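Local coordinates for protein aspartate--tRNA(Asp/Asn) ligase (Sulfolobus tokodaii, PDB 1WYD) that charges both tRNA(Asp) and tRNA(Asn) with L-aspartate, first activating the amino acid with ATP to aspartyl-AMP and then transferring it to the tRNA acceptor end, at residues Ala8-Glu13 / Arg83-His88; Thr158-Ala163 / Val202-Pro207; Leu190-Met195 / Ser225-Met230. One frame throughout, in Å; residues are numbered along the deposited sequence.

Interaction 1: Ala8-Glu13 / Arg83-His88; sequences ADVTPE and RGIELH
Arg83 lays one face of its guanidinium over Ala8 and at the same time gives NH2 to the carbonyl oxygen of Leu45 in a hydrogen bond. Ala8 CA stands 4.2 Å above the guanidinium plane, displaced toward the rim of the group, and Ala8 CB comes 4.1 Å from Arg83 NH1, a plain van der Waals approach. The arm of Arg83 bends at its third torsion (chi3 -92°), which swings the flat end nearer to the 8-13 segment than its base. Ala8 itself is tied on its backbone side, where its N bonds Thr43 OG1. Deeper in, the contact is apolar. Val10 and Ile85 cross at about a right angle, with Val10 CG1 3.7 Å from Ile85 CD1. Ile85 CG1 sits between the backbone N and the carbonyl carbon (chi1 55°), which carries CD1 to Val10 and leaves CG2 to face Pro12, 3.8 Å from Pro12 CA. In this N-terminal OB-fold domain the chain leading into strand 18-31 packs on the start of strand 85-89, and Val10 and Ile85 both also pack on Trp21 of strand 18-31 and Val75 of strand 68-77. At the outer end Arg83 O stands off one face of the Pro12 ring, 3.8 Å from Pro12 CD. Gly84 follows over the same face, with a positive phi of 82°; a beta carbon on it would fall 3.3 Å from Pro12 CG, a tight fit.

Interaction 2: Thr158-Ala163 / Val202-Pro207; sequences TPKIIA and VFEVAP
Motif 1 of the class II synthetases, whose Thr158-Pro159 step lies at the dimer interface, is joined here to strand 201-209, the first strand of motif 2. The buried carboxylate of Glu204 reaches across to Thr158 and Lys160. Thr158 N sits before both oxygens on their syn sides, 26° out of the carboxylate plane; it lies 3.2 Å from Glu204 OE2, the straighter bond at 161°, and just as far from Glu204 OE1. Thr158 OG1, turned between its backbone N and carbonyl carbon (chi1 50°), also donates to Glu204 OE1, at a very short 2.5 Å. Lys160 and Glu204 reach toward each other from opposite directions; the lysine chain, bent at chi2, forms a salt bridge of 3.1 Å from NZ to Glu204 OE2, weak as a hydrogen bond. A water 2.8 Å from Lys160 NZ accepts from it and donates to Pro207 O. Lys160 N meanwhile bonds Glu222 of the second subunit, and Pro159 packs on Phe420 of that subunit. With an alanine at Glu204, Lys160 NZ would probably lose its charged mate and Thr158 N and OG1 their acceptor. Three donors thus share one carboxylate in the interior, and the lysine is likely to offset its negative charge.

Interaction 3: Leu190-Met195 / Ser225-Met230; sequences LYKELM and SMDVEM
Lys192 runs from helix 189-199 toward strand 222-231 as a nearly straight rod, at about a right angle to the side chains of both Asp227 and Glu229. Its CG lies between the backbone N and the carbonyl carbon (chi1 66°) and the rest of the chain is extended, which sends NZ to Asp227 OD1 in a salt bridge; the modelled 2.4 Å is very short and its exact value doubtful. NZ also makes a weak hydrogen bond to Phe397 O. Asp227 OD2, the other oxygen, is met by Ser225 OG. Glu229 crosses the shaft, with Glu229 OE2 3.1 Å from Lys192 CE, while its salt bridge to Lys192 NZ is long at 3.8 Å. With CG anti to its backbone N, Glu229 sets that atom 3.6 Å from Lys192 O; the bend at chi2 then turns the carboxylate. The stronger partner of Glu229 OE2 is Arg359, a predicted aspartate-binding residue. Glu193 crosses Glu229 obliquely, the two carboxylate planes 26° apart, and its CG touches Glu229 OE1 at 3.7 Å. Glu193 OE1 stays 4.5 Å from Glu229 OE1 and is hydrogen-bonded to His394, which probably eases the proximity of like charges. Helix and strand axes approach to 7.9 Å at 37°. Such a buried salt-bridge network, set against the second strand of motif 2 and including Lys192 of the predicted aspartate region, is consistent with the amino-acid pocket of a class II aspartyl-tRNA synthetase.

In the fold
From the N terminus, interaction 1 comes first and closes a loop of 69 residues, most of the OB-fold barrel, before the catalytic domain begins its own contacts. Its centre lies about 46 Å from that of interaction 2 and about 48 Å from that of interaction 3, across the chain's centre. Interactions 2 and 3 cross: the chain visits 158-163, 190-195, 202-207 and 225-230 in turn. Their centres are about 9 Å apart, and neighbouring antiparallel strands 201-209 and 222-231 join them, with Glu204 O 2.8 Å from Asp227 N. Thr158 also packs on Tyr191. Together they tie the motif 1 loop and helix 189-199 to the catalytic sheet beside the second subunit.

Interaction 1: Ala8-Glu13 / Arg83-His88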
# COMPACT_ATOMS: atom_id res chain seq x y z
N ALA B 8 -9.70 -27.67 1.57
CA ALA B 8 -11.05 -27.20 1.32
C ALA B 8 -11.57 -27.50 -0.11
O ALA B 8 -12.77 -27.46 -0.35
CB ALA B 8 -11.12 -25.69 1.61
N ASP B 9 -10.65 -27.81 -1.03
CA ASP B 9 -10.97 -28.15 -2.42
C ASP B 9 -11.71 -29.50 -2.60
O ASP B 9 -12.34 -29.74 -3.65
CB ASP B 9 -9.67 -28.28 -3.22
CG ASP B 9 -9.03 -26.95 -3.53
OD1 ASP B 9 -7.92 -26.98 -4.11
OD2 ASP B 9 -9.54 -25.86 -3.27
N VAL B 10 -11.58 -30.37 -1.59
CA VAL B 10 -12.09 -31.75 -1.62
C VAL B 10 -13.54 -31.84 -1.09
O VAL B 10 -13.84 -31.33 -0.00
CB VAL B 10 -11.15 -32.69 -0.80
CG1 VAL B 10 -11.52 -34.14 -1.02
CG2 VAL B 10 -9.68 -32.46 -1.17
N THR B 11 -14.42 -32.46 -1.86
CA THR B 11 -15.83 -32.69 -1.47
C THR B 11 -16.12 -34.20 -1.41
O THR B 11 -15.36 -34.98 -2.00
CB THR B 11 -16.81 -32.05 -2.46
OG1 THR B 11 -16.45 -32.43 -3.79
CG2 THR B 11 -16.71 -30.54 -2.46
N PRO B 12 -17.22 -34.60 -0.74
CA PRO B 12 -17.65 -36.02 -0.72
C PRO B 12 -17.64 -36.63 -2.12
O PRO B 12 -17.34 -37.82 -2.25
CB PRO B 12 -19.07 -35.97 -0.15
CG PRO B 12 -19.16 -34.68 0.63
CD PRO B 12 -18.10 -33.75 0.08
N GLU B 13 -17.91 -35.80 -3.13
CA GLU B 13 -17.81 -36.19 -4.54
C GLU B 13 -16.40 -36.58 -4.99
O GLU B 13 -16.12 -36.61 -6.18
CB GLU B 13 -18.35 -35.07 -5.44
CG GLU B 13 -19.26 -35.57 -6.56
CD GLU B 13 -19.93 -34.46 -7.36
OE1 GLU B 13 -20.43 -34.74 -8.48
OE2 GLU B 13 -19.96 -33.29 -6.89
N ARG B 83 -16.25 -31.46 6.84
CA ARG B 83 -16.74 -31.23 5.47
C ARG B 83 -17.15 -32.53 4.79
O ARG B 83 -17.23 -32.60 3.56
CB ARG B 83 -15.65 -30.59 4.62
CG ARG B 83 -15.48 -29.09 4.74
CD ARG B 83 -14.20 -28.62 4.02
NE ARG B 83 -13.07 -28.59 4.95
CZ ARG B 83 -12.59 -27.49 5.50
NH1 ARG B 83 -13.11 -26.30 5.18
NH2 ARG B 83 -11.57 -27.56 6.35
N GLY B 84 -17.38 -33.57 5.59
CA GLY B 84 -17.78 -34.86 5.07
C GLY B 84 -16.69 -35.78 4.54
O GLY B 84 -17.02 -36.82 3.96
N ILE B 85 -15.42 -35.43 4.72
CA ILE B 85 -14.33 -36.28 4.25
C ILE B 85 -13.13 -36.42 5.18
O ILE B 85 -13.00 -35.73 6.19
CB ILE B 85 -13.81 -35.83 2.86
CG1 ILE B 85 -13.41 -34.35 2.89
CG2 ILE B 85 -14.80 -36.19 1.75
CD1 ILE B 85 -11.92 -34.14 2.69
N GLU B 86 -12.27 -37.35 4.77
CA GLU B 86 -10.97 -37.59 5.37
C GLU B 86 -10.07 -38.23 4.32
O GLU B 86 -10.56 -38.87 3.38
CB GLU B 86 -11.09 -38.47 6.62
CG GLU B 86 -12.17 -39.54 6.58
CD GLU B 86 -11.98 -40.62 7.62
OE1 GLU B 86 -12.08 -40.32 8.84
OE2 GLU B 86 -11.74 -41.78 7.20
N LEU B 87 -8.76 -38.04 4.50
CA LEU B 87 -7.72 -38.56 3.63
C LEU B 87 -7.11 -39.77 4.30
O LEU B 87 -6.66 -39.68 5.44
CB LEU B 87 -6.63 -37.51 3.48
CG LEU B 87 -5.94 -37.22 2.14
CD1 LEU B 87 -4.56 -36.75 2.40
CD2 LEU B 87 -5.95 -38.41 1.23
N HIS B 88 -7.08 -40.90 3.59
CA HIS B 88 -6.50 -42.12 4.14
C HIS B 88 -5.07 -42.19 3.66
O HIS B 88 -4.82 -42.42 2.49
CB HIS B 88 -7.33 -43.34 3.74
CG HIS B 88 -8.59 -43.51 4.54
ND1 HIS B 88 -9.21 -44.73 4.72
CD2 HIS B 88 -9.33 -42.60 5.23
CE1 HIS B 88 -10.28 -44.57 5.47
NE2 HIS B 88 -10.38 -43.29 5.80

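Interaction 2: Thr158-Ala163 / Val202-Pro207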
# COMPACT_ATOMS: atom_id res chain seq x y z
N THR B 158 3.52 8.96 -1.01
CA THR B 158 4.17 10.20 -0.64
C THR B 158 5.40 9.93 0.29
O THR B 158 5.57 8.81 0.82
CB THR B 158 3.21 11.18 -0.03
OG1 THR B 158 2.47 10.53 1.01
CG2 THR B 158 2.16 11.58 -1.03
N PRO B 159 6.29 10.92 0.41
CA PRO B 159 7.55 10.70 1.17
C PRO B 159 7.25 10.39 2.63
O PRO B 159 6.35 10.99 3.25
CB PRO B 159 8.26 12.04 1.05
CG PRO B 159 7.69 12.64 -0.15
CD PRO B 159 6.23 12.26 -0.19
N LYS B 160 7.98 9.43 3.15
CA LYS B 160 7.83 9.07 4.54
C LYS B 160 8.87 9.80 5.42
O LYS B 160 8.62 10.05 6.59
CB LYS B 160 7.89 7.55 4.73
CG LYS B 160 6.81 6.75 3.99
CD LYS B 160 5.45 7.35 4.28
CE LYS B 160 4.43 6.96 3.26
NZ LYS B 160 3.18 7.68 3.48
N ILE B 161 10.03 10.11 4.84
CA ILE B 161 11.03 10.91 5.53
C ILE B 161 10.92 12.36 5.11
O ILE B 161 11.02 12.66 3.91
CB ILE B 161 12.47 10.43 5.21
CG1 ILE B 161 12.67 9.03 5.76
CG2 ILE B 161 13.50 11.43 5.83
CD1 ILE B 161 13.95 8.40 5.35
N ILE B 162 10.73 13.25 6.09
CA ILE B 162 10.46 14.66 5.82
C ILE B 162 11.39 15.58 6.60
O ILE B 162 11.96 15.17 7.61
CB ILE B 162 9.02 14.99 6.17
CG1 ILE B 162 8.74 14.74 7.66
CG2 ILE B 162 8.05 14.20 5.21
CD1 ILE B 162 7.35 15.24 8.11
N ALA B 163 11.53 16.82 6.15
CA ALA B 163 12.41 17.75 6.81
C ALA B 163 11.84 18.26 8.15
O ALA B 163 12.52 18.21 9.15
CB ALA B 163 12.77 18.90 5.90
N VAL B 202 -7.21 11.33 -4.95
CA VAL B 202 -6.07 10.45 -4.60
C VAL B 202 -6.25 9.66 -3.32
O VAL B 202 -6.79 10.14 -2.38
CB VAL B 202 -4.79 11.29 -4.46
CG1 VAL B 202 -4.43 11.90 -5.78
CG2 VAL B 202 -4.97 12.37 -3.36
N PHE B 203 -5.79 8.43 -3.27
CA PHE B 203 -5.67 7.81 -1.96
C PHE B 203 -4.26 7.23 -1.71
O PHE B 203 -3.51 6.99 -2.66
CB PHE B 203 -6.67 6.72 -1.74
CG PHE B 203 -6.53 5.54 -2.67
CD1 PHE B 203 -7.13 5.54 -3.96
CD2 PHE B 203 -5.93 4.37 -2.22
CE1 PHE B 203 -6.99 4.42 -4.80
CE2 PHE B 203 -5.85 3.27 -3.04
CZ PHE B 203 -6.42 3.29 -4.33
N GLU B 204 -3.97 6.94 -0.44
CA GLU B 204 -2.80 6.18 -0.11
C GLU B 204 -3.07 5.32 1.12
O GLU B 204 -3.69 5.75 2.08
CB GLU B 204 -1.63 7.17 0.05
CG GLU B 204 -0.51 6.76 1.00
CD GLU B 204 0.78 7.54 0.79
OE1 GLU B 204 0.75 8.78 0.65
OE2 GLU B 204 1.84 6.92 0.78
N VAL B 205 -2.64 4.08 1.07
CA VAL B 205 -2.66 3.22 2.24
C VAL B 205 -1.16 2.96 2.50
O VAL B 205 -0.47 2.45 1.62
CB VAL B 205 -3.35 1.86 1.96
CG1 VAL B 205 -3.55 1.09 3.22
CG2 VAL B 205 -4.72 2.05 1.30
N ALA B 206 -0.67 3.30 3.69
CA ALA B 206 0.80 3.25 3.91
C ALA B 206 1.15 3.49 5.36
O ALA B 206 0.34 4.07 6.11
CB ALA B 206 1.48 4.26 3.05
N PRO B 207 2.37 3.11 5.76
CA PRO B 207 2.80 3.33 7.14
C PRO B 207 2.88 4.82 7.48
O PRO B 207 3.15 5.65 6.61
CB PRO B 207 4.16 2.64 7.18
CG PRO B 207 4.16 1.75 5.89
CD PRO B 207 3.44 2.53 4.94
O HOH W 1 1.13 7.17 5.31

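Interaction 3: Leu190-Met195 / Ser225-Met230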
# COMPACT_ATOMS: atom_id res chain seq x y z
N LEU B 190 0.16 16.93 3.91
CA LEU B 190 0.55 17.95 2.96
C LEU B 190 0.65 17.39 1.54
O LEU B 190 0.17 18.02 0.60
CB LEU B 190 1.90 18.60 3.34
CG LEU B 190 2.60 19.43 2.25
CD1 LEU B 190 1.84 20.73 1.94
CD2 LEU B 190 4.07 19.76 2.63
N TYR B 191 1.23 16.20 1.41
CA TYR B 191 1.51 15.64 0.09
C TYR B 191 0.26 15.22 -0.67
O TYR B 191 0.21 15.39 -1.90
CB TYR B 191 2.53 14.53 0.20
CG TYR B 191 3.90 15.07 0.64
CD1 TYR B 191 4.28 15.05 1.99
CD2 TYR B 191 4.78 15.65 -0.28
CE1 TYR B 191 5.52 15.56 2.41
CE2 TYR B 191 6.02 16.17 0.12
CZ TYR B 191 6.38 16.13 1.48
OH TYR B 191 7.59 16.64 1.90
N LYS B 192 -0.75 14.74 0.04
CA LYS B 192 -1.96 14.26 -0.62
C LYS B 192 -2.80 15.46 -1.04
O LYS B 192 -3.45 15.43 -2.08
CB LYS B 192 -2.74 13.26 0.26
CG LYS B 192 -3.32 13.82 1.52
CD LYS B 192 -3.89 12.74 2.42
CE LYS B 192 -4.71 13.41 3.53
NZ LYS B 192 -5.32 12.48 4.48
N GLU B 193 -2.73 16.55 -0.26
CA GLU B 193 -3.35 17.80 -0.68
C GLU B 193 -2.71 18.25 -1.98
O GLU B 193 -3.41 18.61 -2.92
CB GLU B 193 -3.20 18.88 0.38
CG GLU B 193 -3.86 18.53 1.71
CD GLU B 193 -4.10 19.75 2.58
OE1 GLU B 193 -4.61 20.78 2.07
OE2 GLU B 193 -3.83 19.67 3.80
N LEU B 194 -1.38 18.21 -2.01
CA LEU B 194 -0.62 18.59 -3.18
C LEU B 194 -1.01 17.78 -4.40
O LEU B 194 -1.20 18.35 -5.49
CB LEU B 194 0.91 18.42 -2.95
CG LEU B 194 1.55 19.37 -1.91
CD1 LEU B 194 3.04 19.40 -2.08
CD2 LEU B 194 0.97 20.78 -1.97
N MET B 195 -1.08 16.46 -4.23
CA MET B 195 -1.40 15.55 -5.31
C MET B 195 -2.88 15.68 -5.67
O MET B 195 -3.25 15.39 -6.79
CB MET B 195 -1.09 14.10 -4.96
CG MET B 195 0.36 13.82 -4.74
SD MET B 195 1.29 13.96 -6.22
CE MET B 195 0.85 12.45 -7.02
N SER B 225 -2.12 3.96 7.75
CA SER B 225 -3.09 5.01 7.60
C SER B 225 -3.68 4.88 6.19
O SER B 225 -2.96 4.61 5.21
CB SER B 225 -2.37 6.35 7.86
OG SER B 225 -3.15 7.51 7.55
N MET B 226 -5.02 5.04 6.11
CA MET B 226 -5.80 4.93 4.88
C MET B 226 -6.36 6.31 4.58
O MET B 226 -7.34 6.75 5.20
CB MET B 226 -6.94 3.92 5.06
CG MET B 226 -6.54 2.58 5.73
SD MET B 226 -7.92 1.57 6.27
CE MET B 226 -8.46 0.84 4.73
N ASP B 227 -5.75 6.97 3.59
CA ASP B 227 -5.95 8.41 3.34
C ASP B 227 -6.55 8.70 2.00
O ASP B 227 -6.23 8.03 0.99
CB ASP B 227 -4.61 9.17 3.42
CG ASP B 227 -4.19 9.40 4.83
OD1 ASP B 227 -4.66 10.39 5.46
OD2 ASP B 227 -3.41 8.64 5.42
N VAL B 228 -7.36 9.75 1.98
CA VAL B 228 -8.13 10.12 0.81
C VAL B 228 -8.23 11.61 0.75
O VAL B 228 -8.51 12.23 1.76
CB VAL B 228 -9.51 9.49 0.92
CG1 VAL B 228 -10.48 10.05 -0.12
CG2 VAL B 228 -9.38 7.97 0.84
N GLU B 229 -8.01 12.18 -0.42
CA GLU B 229 -8.03 13.62 -0.56
C GLU B 229 -8.77 13.89 -1.87
O GLU B 229 -8.48 13.24 -2.87
CB GLU B 229 -6.59 14.21 -0.58
CG GLU B 229 -6.48 15.68 -0.16
CD GLU B 229 -6.94 15.98 1.28
OE1 GLU B 229 -7.29 17.14 1.59
OE2 GLU B 229 -6.91 15.08 2.15
N MET B 230 -9.74 14.79 -1.84
CA MET B 230 -10.66 14.96 -2.96
C MET B 230 -10.81 16.44 -3.31
O MET B 230 -11.29 17.23 -2.52
CB MET B 230 -12.02 14.31 -2.62
CG MET B 230 -12.98 14.21 -3.77
SD MET B 230 -14.71 13.66 -3.32
CE MET B 230 -15.08 12.84 -4.76